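Local coordinates for protein NADH dehydrogenase, putative (Plasmodium falciparum, PDB 5JWC) that binds FAD and, as a type II NADH dehydrogenase, probably passes electrons from NADH to ubiquinone in the malaria parasite, at residues L103-E111 against L304-P313; Y129-A138 against N336-K344. One frame throughout, in Å; residues are numbered along the deposited sequence.

Contact 1. Residues L103-E111 against L304-P313; sequences LECTDVFYE and LIQKFLKTIP. With FAD (flavin-adenine dinucleotide), chain C.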
loop_
_atom_site.group_PDB
_atom_site.type_symbol
_atom_site.label_atom_id
_atom_site.label_comp_id
_atom_site.label_asym_id
_atom_site.label_seq_id
_atom_site.Cartn_x
_atom_site.Cartn_y
_atom_site.Cartn_z
ATOM N N LEU A 103 -7.756 11.684 -17.252
ATOM C CA LEU A 103 -8.942 12.508 -17.316
ATOM C C LEU A 103 -10.168 11.619 -17.211
ATOM O O LEU A 103 -10.114 10.443 -17.579
ATOM C CB LEU A 103 -8.975 13.285 -18.629
ATOM C CG LEU A 103 -7.857 14.281 -18.924
ATOM C CD1 LEU A 103 -7.927 14.691 -20.383
ATOM C CD2 LEU A 103 -7.993 15.489 -18.002
ATOM N N GLU A 104 -11.264 12.195 -16.728
ATOM C CA GLU A 104 -12.568 11.554 -16.743
ATOM C C GLU A 104 -13.413 12.155 -17.876
ATOM O O GLU A 104 -13.590 13.377 -17.934
ATOM C CB GLU A 104 -13.257 11.747 -15.394
ATOM C CG GLU A 104 -14.694 11.282 -15.369
ATOM C CD GLU A 104 -15.449 11.751 -14.135
ATOM O OE1 GLU A 104 -14.832 11.894 -13.054
ATOM O OE2 GLU A 104 -16.674 11.983 -14.254
ATOM N N CYS A 105 -13.925 11.323 -18.779
ATOM C CA CYS A 105 -14.813 11.821 -19.833
ATOM C C CYS A 105 -16.222 12.102 -19.292
ATOM O O CYS A 105 -16.779 11.297 -18.538
ATOM C CB CYS A 105 -14.885 10.841 -21.001
ATOM S SG CYS A 105 -15.868 11.457 -22.408
ATOM N N THR A 106 -16.783 13.260 -19.650
ATOM C CA THR A 106 -18.080 13.673 -19.114
ATOM C C THR A 106 -19.145 13.738 -20.213
ATOM O O THR A 106 -20.328 13.567 -19.943
ATOM C CB THR A 106 -18.013 15.060 -18.415
ATOM O OG1 THR A 106 -17.687 16.076 -19.374
ATOM C CG2 THR A 106 -16.981 15.068 -17.316
ATOM N N ASP A 107 -18.724 13.996 -21.445
ATOM C CA ASP A 107 -19.651 14.134 -22.563
ATOM C C ASP A 107 -19.035 13.702 -23.865
ATOM O O ASP A 107 -17.839 13.902 -24.101
ATOM C CB ASP A 107 -20.134 15.583 -22.719
ATOM C CG ASP A 107 -21.072 16.002 -21.620
ATOM O OD1 ASP A 107 -22.275 15.683 -21.722
ATOM O OD2 ASP A 107 -20.607 16.648 -20.657
ATOM N N VAL A 108 -19.861 13.118 -24.721
ATOM C CA VAL A 108 -19.453 12.835 -26.081
ATOM C C VAL A 108 -20.307 13.670 -27.040
ATOM O O VAL A 108 -21.506 13.810 -26.836
ATOM C CB VAL A 108 -19.589 11.338 -26.408
ATOM C CG1 VAL A 108 -19.070 11.062 -27.807
ATOM C CG2 VAL A 108 -18.831 10.493 -25.358
ATOM N N PHE A 109 -19.682 14.247 -28.058
ATOM C CA PHE A 109 -20.402 15.023 -29.075
ATOM C C PHE A 109 -20.161 14.378 -30.412
ATOM O O PHE A 109 -19.223 14.731 -31.113
ATOM C CB PHE A 109 -19.948 16.490 -29.074
ATOM C CG PHE A 109 -20.307 17.214 -27.815
ATOM C CD1 PHE A 109 -21.489 17.931 -27.724
ATOM C CD2 PHE A 109 -19.489 17.130 -26.696
ATOM C CE1 PHE A 109 -21.833 18.571 -26.546
ATOM C CE2 PHE A 109 -19.825 17.766 -25.525
ATOM C CZ PHE A 109 -21.000 18.486 -25.444
ATOM N N TYR A 110 -20.997 13.406 -30.757
ATOM C CA TYR A 110 -20.695 12.559 -31.902
ATOM C C TYR A 110 -20.775 13.281 -33.246
ATOM O O TYR A 110 -20.110 12.880 -34.211
ATOM C CB TYR A 110 -21.609 11.329 -31.908
ATOM C CG TYR A 110 -23.084 11.608 -32.077
ATOM C CD1 TYR A 110 -23.679 11.600 -33.336
ATOM C CD2 TYR A 110 -23.889 11.832 -30.971
ATOM C CE1 TYR A 110 -25.046 11.832 -33.483
ATOM C CE2 TYR A 110 -25.246 12.064 -31.103
ATOM C CZ TYR A 110 -25.819 12.063 -32.358
ATOM O OH TYR A 110 -27.173 12.298 -32.475
ATOM N N GLU A 111 -21.574 14.338 -33.330
ATOM C CA GLU A 111 -21.672 15.049 -34.610
ATOM C C GLU A 111 -20.404 15.836 -34.914
ATOM O O GLU A 111 -19.929 15.850 -36.052
ATOM C CB GLU A 111 -22.892 15.964 -34.637
ATOM C CG GLU A 111 -24.173 15.212 -34.347
ATOM C CD GLU A 111 -25.432 16.008 -34.628
ATOM O OE1 GLU A 111 -25.405 17.250 -34.483
ATOM O OE2 GLU A 111 -26.445 15.380 -35.013
ATOM N N LEU A 304 -21.577 8.838 -17.526
ATOM C CA LEU A 304 -21.215 9.163 -18.904
ATOM C C LEU A 304 -22.114 8.456 -19.927
ATOM O O LEU A 304 -22.578 9.069 -20.904
ATOM C CB LEU A 304 -19.762 8.779 -19.172
ATOM C CG LEU A 304 -19.334 8.803 -20.641
ATOM C CD1 LEU A 304 -19.499 10.224 -21.195
ATOM C CD2 LEU A 304 -17.924 8.320 -20.844
ATOM N N ILE A 305 -22.363 7.170 -19.695
ATOM C CA ILE A 305 -23.163 6.374 -20.617
ATOM C C ILE A 305 -24.625 6.841 -20.578
ATOM O O ILE A 305 -25.274 6.962 -21.620
ATOM C CB ILE A 305 -23.071 4.862 -20.274
ATOM C CG1 ILE A 305 -21.682 4.311 -20.608
ATOM C CG2 ILE A 305 -24.113 4.077 -21.017
ATOM C CD1 ILE A 305 -21.314 4.343 -22.085
ATOM N N GLN A 306 -25.119 7.097 -19.370
ATOM C CA GLN A 306 -26.466 7.625 -19.151
ATOM C C GLN A 306 -26.684 8.925 -19.916
ATOM O O GLN A 306 -27.746 9.121 -20.512
ATOM C CB GLN A 306 -26.718 7.865 -17.664
ATOM C CG GLN A 306 -26.835 6.601 -16.825
ATOM C CD GLN A 306 -27.149 6.916 -15.373
ATOM O OE1 GLN A 306 -28.153 7.560 -15.077
ATOM N NE2 GLN A 306 -26.288 6.462 -14.456
ATOM N N LYS A 307 -25.684 9.811 -19.890
ATOM C CA LYS A 307 -25.784 11.093 -20.591
ATOM C C LYS A 307 -25.603 10.957 -22.097
ATOM O O LYS A 307 -26.282 11.637 -22.862
ATOM C CB LYS A 307 -24.781 12.114 -20.047
ATOM C CG LYS A 307 -25.141 12.639 -18.677
ATOM C CD LYS A 307 -24.433 13.957 -18.384
ATOM C CE LYS A 307 -22.972 13.764 -18.038
ATOM N NZ LYS A 307 -22.404 14.970 -17.363
ATOM N N PHE A 308 -24.677 10.105 -22.522
ATOM C CA PHE A 308 -24.444 9.882 -23.938
ATOM C C PHE A 308 -25.694 9.312 -24.610
ATOM O O PHE A 308 -26.027 9.659 -25.751
ATOM C CB PHE A 308 -23.259 8.934 -24.105
ATOM C CG PHE A 308 -22.900 8.622 -25.517
ATOM C CD1 PHE A 308 -22.788 9.627 -26.467
ATOM C CD2 PHE A 308 -22.620 7.312 -25.893
ATOM C CE1 PHE A 308 -22.425 9.331 -27.772
ATOM C CE2 PHE A 308 -22.263 7.010 -27.202
ATOM C CZ PHE A 308 -22.165 8.025 -28.140
ATOM N N LEU A 309 -26.388 8.436 -23.897
ATOM C CA LEU A 309 -27.548 7.758 -24.472
ATOM C C LEU A 309 -28.632 8.770 -24.877
ATOM O O LEU A 309 -29.218 8.662 -25.962
ATOM C CB LEU A 309 -28.101 6.727 -23.478
ATOM C CG LEU A 309 -27.367 5.388 -23.572
ATOM C CD1 LEU A 309 -27.794 4.425 -22.476
ATOM C CD2 LEU A 309 -27.587 4.759 -24.942
ATOM N N LYS A 310 -28.857 9.768 -24.025
ATOM C CA LYS A 310 -29.923 10.741 -24.246
ATOM C C LYS A 310 -29.654 11.701 -25.399
ATOM O O LYS A 310 -30.538 12.449 -25.809
ATOM C CB LYS A 310 -30.184 11.506 -22.957
ATOM C CG LYS A 310 -30.531 10.567 -21.832
ATOM C CD LYS A 310 -30.929 11.278 -20.571
ATOM C CE LYS A 310 -31.551 10.281 -19.592
ATOM N NZ LYS A 310 -32.155 10.925 -18.386
ATOM N N THR A 311 -28.443 11.654 -25.936
ATOM C CA THR A 311 -28.068 12.500 -27.055
ATOM C C THR A 311 -28.161 11.738 -28.369
ATOM O O THR A 311 -27.916 12.296 -29.438
ATOM C CB THR A 311 -26.628 13.056 -26.897
ATOM O OG1 THR A 311 -25.675 12.043 -27.246
ATOM C CG2 THR A 311 -26.375 13.530 -25.474
ATOM N N ILE A 312 -28.488 10.452 -28.286
ATOM C CA ILE A 312 -28.700 9.633 -29.478
ATOM C C ILE A 312 -30.191 9.346 -29.602
ATOM O O ILE A 312 -30.758 8.615 -28.780
ATOM C CB ILE A 312 -27.907 8.313 -29.422
ATOM C CG1 ILE A 312 -26.451 8.576 -29.033
ATOM C CG2 ILE A 312 -27.964 7.596 -30.746
ATOM C CD1 ILE A 312 -25.666 7.308 -28.806
ATOM N N PRO A 313 -30.839 9.951 -30.613
ATOM C CA PRO A 313 -32.302 9.865 -30.718
ATOM C C PRO A 313 -32.818 8.429 -30.704
ATOM O O PRO A 313 -33.604 8.088 -29.818
ATOM C CB PRO A 313 -32.606 10.570 -32.053
ATOM C CG PRO A 313 -31.294 10.613 -32.791
ATOM C CD PRO A 313 -30.239 10.699 -31.732
HETATM P PA FAD C . -13.425 -2.156 -16.435
HETATM O O1A FAD C . -14.072 -1.970 -15.093
HETATM O O2A FAD C . -12.425 -3.257 -16.478
HETATM O O5B FAD C . -12.754 -0.778 -16.928
HETATM C C5B FAD C . -13.492 0.419 -17.017
HETATM C C4B FAD C . -12.473 1.544 -17.100
HETATM O O4B FAD C . -13.131 2.743 -17.455
HETATM C C3B FAD C . -11.790 1.783 -15.750
HETATM O O3B FAD C . -10.423 2.047 -15.981
HETATM C C2B FAD C . -12.432 3.061 -15.256
HETATM O O2B FAD C . -11.540 3.790 -14.445
HETATM C C1B FAD C . -12.679 3.760 -16.588
HETATM N N9A FAD C . -13.704 4.806 -16.566
HETATM C C8A FAD C . -14.868 4.840 -15.835
HETATM N N7A FAD C . -15.516 5.990 -16.148
HETATM C C5A FAD C . -14.789 6.674 -17.059
HETATM C C6A FAD C . -15.001 7.887 -17.697
HETATM N N6A FAD C . -16.134 8.561 -17.500
HETATM N N1A FAD C . -14.069 8.333 -18.606
HETATM C C2A FAD C . -12.939 7.582 -18.871
HETATM N N3A FAD C . -12.734 6.376 -18.228
HETATM C C4A FAD C . -13.646 5.939 -17.331
HETATM N N1 FAD C . -14.633 -11.477 -15.219
HETATM C C2 FAD C . -14.228 -12.704 -15.669
HETATM O O2 FAD C . -14.345 -12.977 -16.858
HETATM N N3 FAD C . -13.672 -13.631 -14.803
HETATM C C4 FAD C . -13.505 -13.350 -13.473
HETATM O O4 FAD C . -12.994 -14.197 -12.727
HETATM C C4X FAD C . -13.900 -12.102 -13.004
HETATM N N5 FAD C . -13.753 -11.771 -11.676
HETATM C C5X FAD C . -14.156 -10.516 -11.234
HETATM C C6 FAD C . -13.988 -10.171 -9.905
HETATM C C7 FAD C . -14.384 -8.925 -9.433
HETATM C C7M FAD C . -14.191 -8.599 -7.970
HETATM C C8 FAD C . -14.941 -8.001 -10.308
HETATM C C8M FAD C . -15.377 -6.651 -9.821
HETATM C C9 FAD C . -15.107 -8.345 -11.651
HETATM C C9A FAD C . -14.710 -9.596 -12.117
HETATM N N10 FAD C . -14.865 -9.941 -13.449
HETATM C C10 FAD C . -14.459 -11.173 -13.887
HETATM C "C1'" FAD C . -15.510 -9.002 -14.426
HETATM C "C2'" FAD C . -14.581 -8.046 -15.128
HETATM O "O2'" FAD C . -13.878 -7.309 -14.166
HETATM C "C3'" FAD C . -15.444 -7.076 -15.914
HETATM O "O3'" FAD C . -16.330 -7.767 -16.765
HETATM C "C4'" FAD C . -14.492 -6.202 -16.712
HETATM O "O4'" FAD C . -13.897 -5.327 -15.788
HETATM C "C5'" FAD C . -15.188 -5.415 -17.812
HETATM O "O5'" FAD C . -14.189 -4.712 -18.520
HETATM P P FAD C . -14.440 -3.176 -18.938
HETATM O O1P FAD C . -13.270 -2.695 -19.767
HETATM O O2P FAD C . -15.773 -3.130 -19.631
HETATM O O3P FAD C . -14.587 -2.384 -17.531
#
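Strand 104-109 and helix 304-309 run almost parallel, 12° apart in N-to-C direction, with their axes 7.8 Å from each other at closest approach. The CA atoms pair Leu304 with Thr106 and Phe308 with Val108, so one helical turn matches two strand residues. This is the FAD-binding Rossmann-type domain of the pyridine nucleotide-disulphide oxidoreductase family, and the strand carries a classic beta bulge, Thr106 and Asp107 both facing Asn116 of the next strand. Leu304 slides its two methyls along the bulged backbone: CD1 packs 3.7 Å from Thr106 O, while CD2 lies against both Cys105 O and FAD N6A. One turn on, Phe308 turns a ring face to Val108 CG2 and the opposite face to Ile312 CD1, and Val108 CB comes 3.6 Å from Phe308 CD1. At the solvent side Lys307 bends at chi3 (-76°) and brings CE to 3.3 Å from Thr106 O; its NZ remains 4.1 Å from Asp107 OD2, too far for a salt bridge. Leu309 to Ile312 form a type I turn, and there Tyr110 OH donates to Thr311 O, in the carbonyl plane, and Pro313 CD closes on the same hydroxyl. At the other end the backbone of Cys105 reads the adenine edge of FAD: Cys105 N donates to N1A and Cys105 O accepts from N6A, each at 3.0 Å.

Contact 2. Residues Y129-A138 against N336-K344; sequences YDYLIIAVGA and NIYAIGDCK. With FAD (flavin-adenine dinucleotide), chain C.
Tyr129 and Ile337 meet at about a right angle, the phenol OH lying 3.4 Å from Ile337 CD1. With its CG between the backbone N and carbonyl carbon (chi1 64°), the Tyr129 ring also passes Asn336, its plane 49° from the amide; Asn336 ND2 makes a weak bond to Asp130 O. Tyr131 crosses the same asparagine obliquely, the two planes 68° apart, and brings CD1 to the edge of the Tyr338 ring. Strands 131-134 and 337-339 pair in parallel. Leu132 N and Tyr338 N make nearly straight bonds to Asn336 O and Leu132 O, and Ile134 N reaches Tyr338 O at 2.7 Å, tilted off the carbonyl plane. Ile340 N completes the ladder on Ile134 O. Leu132, Ile134, Ile337 and Ala339 share one face of the sheet, where Ile134 CD1 rests 3.7 Å from Ile337 CG2 and helix 303-309 covers Ile134. Ile133 and Tyr338 lie on the other, under helix 424-440, with Ile133 CD1 against Tyr338 CB. Past the strands, Ala135 CB packs on Ile340 CG1 and Cys343 CB lies 3.4 Å from Gly137 O. Two glycines meet the FAD pyrophosphate with bare backbone, Gly341 CA 3.3 Å from O2P and Gly137 CA close to O3P. Asp342 N donates to FAD O2P at 2.8 Å, and its carboxylate OD1 accepts from the ribityl O3'. Loops after the C-terminal ends of adjacent parallel strands that meet the dinucleotide are typical of the FAD-binding Rossmann-type fold.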
loop_
_atom_site.group_PDB
_atom_site.type_symbol
_atom_site.label_atom_id
_atom_site.label_comp_id
_atom_site.label_asym_id
_atom_site.label_seq_id
_atom_site.Cartn_x
_atom_site.Cartn_y
_atom_site.Cartn_z
ATOM N N TYR A 129 -11.360 13.535 -31.971
ATOM C CA TYR A 129 -11.011 12.168 -32.354
ATOM C C TYR A 129 -11.455 11.847 -33.772
ATOM O O TYR A 129 -12.394 12.442 -34.278
ATOM C CB TYR A 129 -11.642 11.153 -31.381
ATOM C CG TYR A 129 -13.160 11.150 -31.404
ATOM C CD1 TYR A 129 -13.862 10.416 -32.353
ATOM C CD2 TYR A 129 -13.884 11.864 -30.465
ATOM C CE1 TYR A 129 -15.244 10.418 -32.378
ATOM C CE2 TYR A 129 -15.262 11.866 -30.474
ATOM C CZ TYR A 129 -15.936 11.145 -31.433
ATOM O OH TYR A 129 -17.308 11.155 -31.437
ATOM N N ASP A 130 -10.796 10.875 -34.394
ATOM C CA ASP A 130 -11.297 10.254 -35.616
ATOM C C ASP A 130 -12.124 8.992 -35.300
ATOM O O ASP A 130 -13.124 8.702 -35.959
ATOM C CB ASP A 130 -10.133 9.922 -36.538
ATOM C CG ASP A 130 -9.415 11.175 -37.016
ATOM O OD1 ASP A 130 -10.112 12.090 -37.495
ATOM O OD2 ASP A 130 -8.181 11.260 -36.863
ATOM N N TYR A 131 -11.674 8.230 -34.310
ATOM C CA TYR A 131 -12.442 7.095 -33.794
ATOM C C TYR A 131 -12.464 7.132 -32.281
ATOM O O TYR A 131 -11.469 7.496 -31.645
ATOM C CB TYR A 131 -11.849 5.768 -34.246
ATOM C CG TYR A 131 -11.804 5.562 -35.731
ATOM C CD1 TYR A 131 -12.921 5.131 -36.431
ATOM C CD2 TYR A 131 -10.639 5.807 -36.441
ATOM C CE1 TYR A 131 -12.868 4.937 -37.810
ATOM C CE2 TYR A 131 -10.577 5.624 -37.796
ATOM C CZ TYR A 131 -11.687 5.187 -38.480
ATOM O OH TYR A 131 -11.596 5.018 -39.847
ATOM N N LEU A 132 -13.589 6.716 -31.712
ATOM C CA LEU A 132 -13.746 6.661 -30.275
ATOM C C LEU A 132 -14.093 5.230 -29.829
ATOM O O LEU A 132 -15.075 4.639 -30.305
ATOM C CB LEU A 132 -14.823 7.630 -29.830
ATOM C CG LEU A 132 -15.044 7.773 -28.329
ATOM C CD1 LEU A 132 -13.796 8.308 -27.611
ATOM C CD2 LEU A 132 -16.253 8.646 -28.076
ATOM N N ILE A 133 -13.283 4.677 -28.929
ATOM C CA ILE A 133 -13.555 3.355 -28.359
ATOM C C ILE A 133 -14.053 3.494 -26.922
ATOM O O ILE A 133 -13.281 3.772 -25.999
ATOM C CB ILE A 133 -12.304 2.466 -28.362
ATOM C CG1 ILE A 133 -11.489 2.657 -29.659
ATOM C CG2 ILE A 133 -12.692 1.000 -28.125
ATOM C CD1 ILE A 133 -12.210 2.233 -30.927
ATOM N N ILE A 134 -15.349 3.333 -26.715
ATOM C CA ILE A 134 -15.887 3.506 -25.370
ATOM C C ILE A 134 -15.796 2.195 -24.567
ATOM O O ILE A 134 -16.421 1.186 -24.903
ATOM C CB ILE A 134 -17.331 4.004 -25.399
ATOM C CG1 ILE A 134 -17.450 5.263 -26.278
ATOM C CG2 ILE A 134 -17.870 4.234 -23.964
ATOM C CD1 ILE A 134 -18.867 5.845 -26.326
ATOM N N ALA A 135 -14.989 2.227 -23.515
ATOM C CA ALA A 135 -14.777 1.056 -22.673
ATOM C C ALA A 135 -14.761 1.465 -21.203
ATOM O O ALA A 135 -13.823 1.130 -20.471
ATOM C CB ALA A 135 -13.474 0.365 -23.045
ATOM N N VAL A 136 -15.793 2.182 -20.774
ATOM C CA VAL A 136 -15.818 2.786 -19.430
ATOM C C VAL A 136 -16.389 1.874 -18.360
ATOM O O VAL A 136 -16.507 2.263 -17.196
ATOM C CB VAL A 136 -16.612 4.099 -19.425
ATOM C CG1 VAL A 136 -15.943 5.094 -20.366
ATOM C CG2 VAL A 136 -18.103 3.841 -19.829
ATOM N N GLY A 137 -16.742 0.655 -18.749
ATOM C CA GLY A 137 -17.230 -0.309 -17.785
ATOM C C GLY A 137 -18.550 0.085 -17.144
ATOM O O GLY A 137 -19.413 0.679 -17.783
ATOM N N ALA A 138 -18.709 -0.298 -15.882
ATOM C CA ALA A 138 -19.915 -0.040 -15.123
ATOM C C ALA A 138 -19.550 0.377 -13.690
ATOM O O ALA A 138 -18.366 0.425 -13.335
ATOM C CB ALA A 138 -20.806 -1.273 -15.129
ATOM N N ASN A 336 -18.198 5.901 -36.352
ATOM C CA ASN A 336 -16.828 6.060 -35.898
ATOM C C ASN A 336 -16.726 5.977 -34.371
ATOM O O ASN A 336 -15.661 6.206 -33.799
ATOM C CB ASN A 336 -16.244 7.387 -36.409
ATOM C CG ASN A 336 -16.989 8.598 -35.891
ATOM O OD1 ASN A 336 -18.101 8.494 -35.388
ATOM N ND2 ASN A 336 -16.364 9.764 -35.994
ATOM N N ILE A 337 -17.834 5.638 -33.718
ATOM C CA ILE A 337 -17.814 5.318 -32.296
ATOM C C ILE A 337 -18.068 3.818 -32.065
ATOM O O ILE A 337 -19.025 3.254 -32.605
ATOM C CB ILE A 337 -18.845 6.156 -31.526
ATOM C CG1 ILE A 337 -18.617 7.649 -31.807
ATOM C CG2 ILE A 337 -18.780 5.880 -30.001
ATOM C CD1 ILE A 337 -19.512 8.555 -31.010
ATOM N N TYR A 338 -17.190 3.177 -31.286
ATOM C CA TYR A 338 -17.313 1.766 -30.922
ATOM C C TYR A 338 -17.440 1.661 -29.401
ATOM O O TYR A 338 -17.051 2.577 -28.674
ATOM C CB TYR A 338 -16.096 0.950 -31.378
ATOM C CG TYR A 338 -15.927 0.806 -32.874
ATOM C CD1 TYR A 338 -16.237 -0.385 -33.511
ATOM C CD2 TYR A 338 -15.422 1.858 -33.646
ATOM C CE1 TYR A 338 -16.071 -0.537 -34.866
ATOM C CE2 TYR A 338 -15.253 1.717 -35.027
ATOM C CZ TYR A 338 -15.587 0.516 -35.622
ATOM O OH TYR A 338 -15.440 0.329 -36.964
ATOM N N ALA A 339 -18.004 0.563 -28.915
ATOM C CA ALA A 339 -18.038 0.324 -27.472
ATOM C C ALA A 339 -17.789 -1.145 -27.209
ATOM O O ALA A 339 -18.227 -2.000 -27.991
ATOM C CB ALA A 339 -19.348 0.762 -26.874
ATOM N N ILE A 340 -17.066 -1.439 -26.132
ATOM C CA ILE A 340 -16.716 -2.822 -25.799
ATOM C C ILE A 340 -16.820 -3.027 -24.294
ATOM O O ILE A 340 -16.795 -2.055 -23.530
ATOM C CB ILE A 340 -15.284 -3.179 -26.255
ATOM C CG1 ILE A 340 -14.255 -2.301 -25.538
ATOM C CG2 ILE A 340 -15.128 -3.029 -27.761
ATOM C CD1 ILE A 340 -12.795 -2.578 -26.019
ATOM N N GLY A 341 -16.932 -4.275 -23.852
ATOM C CA GLY A 341 -16.955 -4.532 -22.415
ATOM C C GLY A 341 -18.313 -4.352 -21.761
ATOM O O GLY A 341 -19.351 -4.465 -22.419
ATOM N N ASP A 342 -18.304 -4.059 -20.462
ATOM C CA ASP A 342 -19.528 -4.029 -19.640
ATOM C C ASP A 342 -20.476 -2.864 -19.925
ATOM O O ASP A 342 -21.619 -2.864 -19.459
ATOM C CB ASP A 342 -19.168 -3.945 -18.163
ATOM C CG ASP A 342 -18.628 -5.247 -17.599
ATOM O OD1 ASP A 342 -18.471 -6.237 -18.345
ATOM O OD2 ASP A 342 -18.330 -5.253 -16.384
ATOM N N CYS A 343 -20.008 -1.841 -20.635
ATOM C CA CYS A 343 -20.870 -0.671 -20.853
ATOM C C CYS A 343 -21.834 -0.864 -22.030
ATOM O O CYS A 343 -22.646 0.019 -22.306
ATOM C CB CYS A 343 -20.038 0.602 -21.096
ATOM S SG CYS A 343 -19.183 0.659 -22.706
ATOM N N LYS A 344 -21.750 -2.002 -22.718
ATOM C CA LYS A 344 -22.510 -2.200 -23.950
ATOM C C LYS A 344 -23.284 -3.521 -23.984
ATOM O O LYS A 344 -22.969 -4.462 -23.243
ATOM C CB LYS A 344 -21.580 -2.118 -25.170
ATOM C CG LYS A 344 -20.573 -3.261 -25.274
ATOM C CD LYS A 344 -21.059 -4.408 -26.153
ATOM C CE LYS A 344 -20.049 -5.556 -26.197
ATOM N NZ LYS A 344 -19.801 -6.183 -24.849
HETATM P PA FAD C . -13.425 -2.156 -16.435
HETATM O O1A FAD C . -14.072 -1.970 -15.093
HETATM O O2A FAD C . -12.425 -3.257 -16.478
HETATM O O5B FAD C . -12.754 -0.778 -16.928
HETATM C C5B FAD C . -13.492 0.419 -17.017
HETATM C C4B FAD C . -12.473 1.544 -17.100
HETATM O O4B FAD C . -13.131 2.743 -17.455
HETATM C C3B FAD C . -11.790 1.783 -15.750
HETATM O O3B FAD C . -10.423 2.047 -15.981
HETATM C C2B FAD C . -12.432 3.061 -15.256
HETATM O O2B FAD C . -11.540 3.790 -14.445
HETATM C C1B FAD C . -12.679 3.760 -16.588
HETATM N N9A FAD C . -13.704 4.806 -16.566
HETATM C C8A FAD C . -14.868 4.840 -15.835
HETATM N N7A FAD C . -15.516 5.990 -16.148
HETATM C C5A FAD C . -14.789 6.674 -17.059
HETATM C C6A FAD C . -15.001 7.887 -17.697
HETATM N N6A FAD C . -16.134 8.561 -17.500
HETATM N N1A FAD C . -14.069 8.333 -18.606
HETATM C C2A FAD C . -12.939 7.582 -18.871
HETATM N N3A FAD C . -12.734 6.376 -18.228
HETATM C C4A FAD C . -13.646 5.939 -17.331
HETATM N N1 FAD C . -14.633 -11.477 -15.219
HETATM C C2 FAD C . -14.228 -12.704 -15.669
HETATM O O2 FAD C . -14.345 -12.977 -16.858
HETATM N N3 FAD C . -13.672 -13.631 -14.803
HETATM C C4 FAD C . -13.505 -13.350 -13.473
HETATM O O4 FAD C . -12.994 -14.197 -12.727
HETATM C C4X FAD C . -13.900 -12.102 -13.004
HETATM N N5 FAD C . -13.753 -11.771 -11.676
HETATM C C5X FAD C . -14.156 -10.516 -11.234
HETATM C C6 FAD C . -13.988 -10.171 -9.905
HETATM C C7 FAD C . -14.384 -8.925 -9.433
HETATM C C7M FAD C . -14.191 -8.599 -7.970
HETATM C C8 FAD C . -14.941 -8.001 -10.308
HETATM C C8M FAD C . -15.377 -6.651 -9.821
HETATM C C9 FAD C . -15.107 -8.345 -11.651
HETATM C C9A FAD C . -14.710 -9.596 -12.117
HETATM N N10 FAD C . -14.865 -9.941 -13.449
HETATM C C10 FAD C . -14.459 -11.173 -13.887
HETATM C "C1'" FAD C . -15.510 -9.002 -14.426
HETATM C "C2'" FAD C . -14.581 -8.046 -15.128
HETATM O "O2'" FAD C . -13.878 -7.309 -14.166
HETATM C "C3'" FAD C . -15.444 -7.076 -15.914
HETATM O "O3'" FAD C . -16.330 -7.767 -16.765
HETATM C "C4'" FAD C . -14.492 -6.202 -16.712
HETATM O "O4'" FAD C . -13.897 -5.327 -15.788
HETATM C "C5'" FAD C . -15.188 -5.415 -17.812
HETATM O "O5'" FAD C . -14.189 -4.712 -18.520
HETATM P P FAD C . -14.440 -3.176 -18.938
HETATM O O1P FAD C . -13.270 -2.695 -19.767
HETATM O O2P FAD C . -15.773 -3.130 -19.631
HETATM O O3P FAD C . -14.587 -2.384 -17.531
#

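Overall arrangement
The centres of contacts 1 and 2 lie about 11 Å apart, and both reach the mixed sheet of the FAD domain: contact 1 sets a helix against its strand 99-109, contact 2 pairs two of its strands. Strand 99-109 and strand 131-134 are separated across that sheet by strands 53-57 and 30-34, and 337-339 forms its outermost strand on one side. Helix 303-309 bridges the two: Phe308 CE2 touches Ile134 CD1 at 3.7 Å and Ile305 CG1 meets Val136 CG2, while Tyr110 CB reaches Ile337 CD1. The two pairs interleave along the chain: 103-111, 129-138, 304-313, 336-344. Contact 1 holds the adenine of FAD and contact 2 its pyrophosphate and ribityl chain.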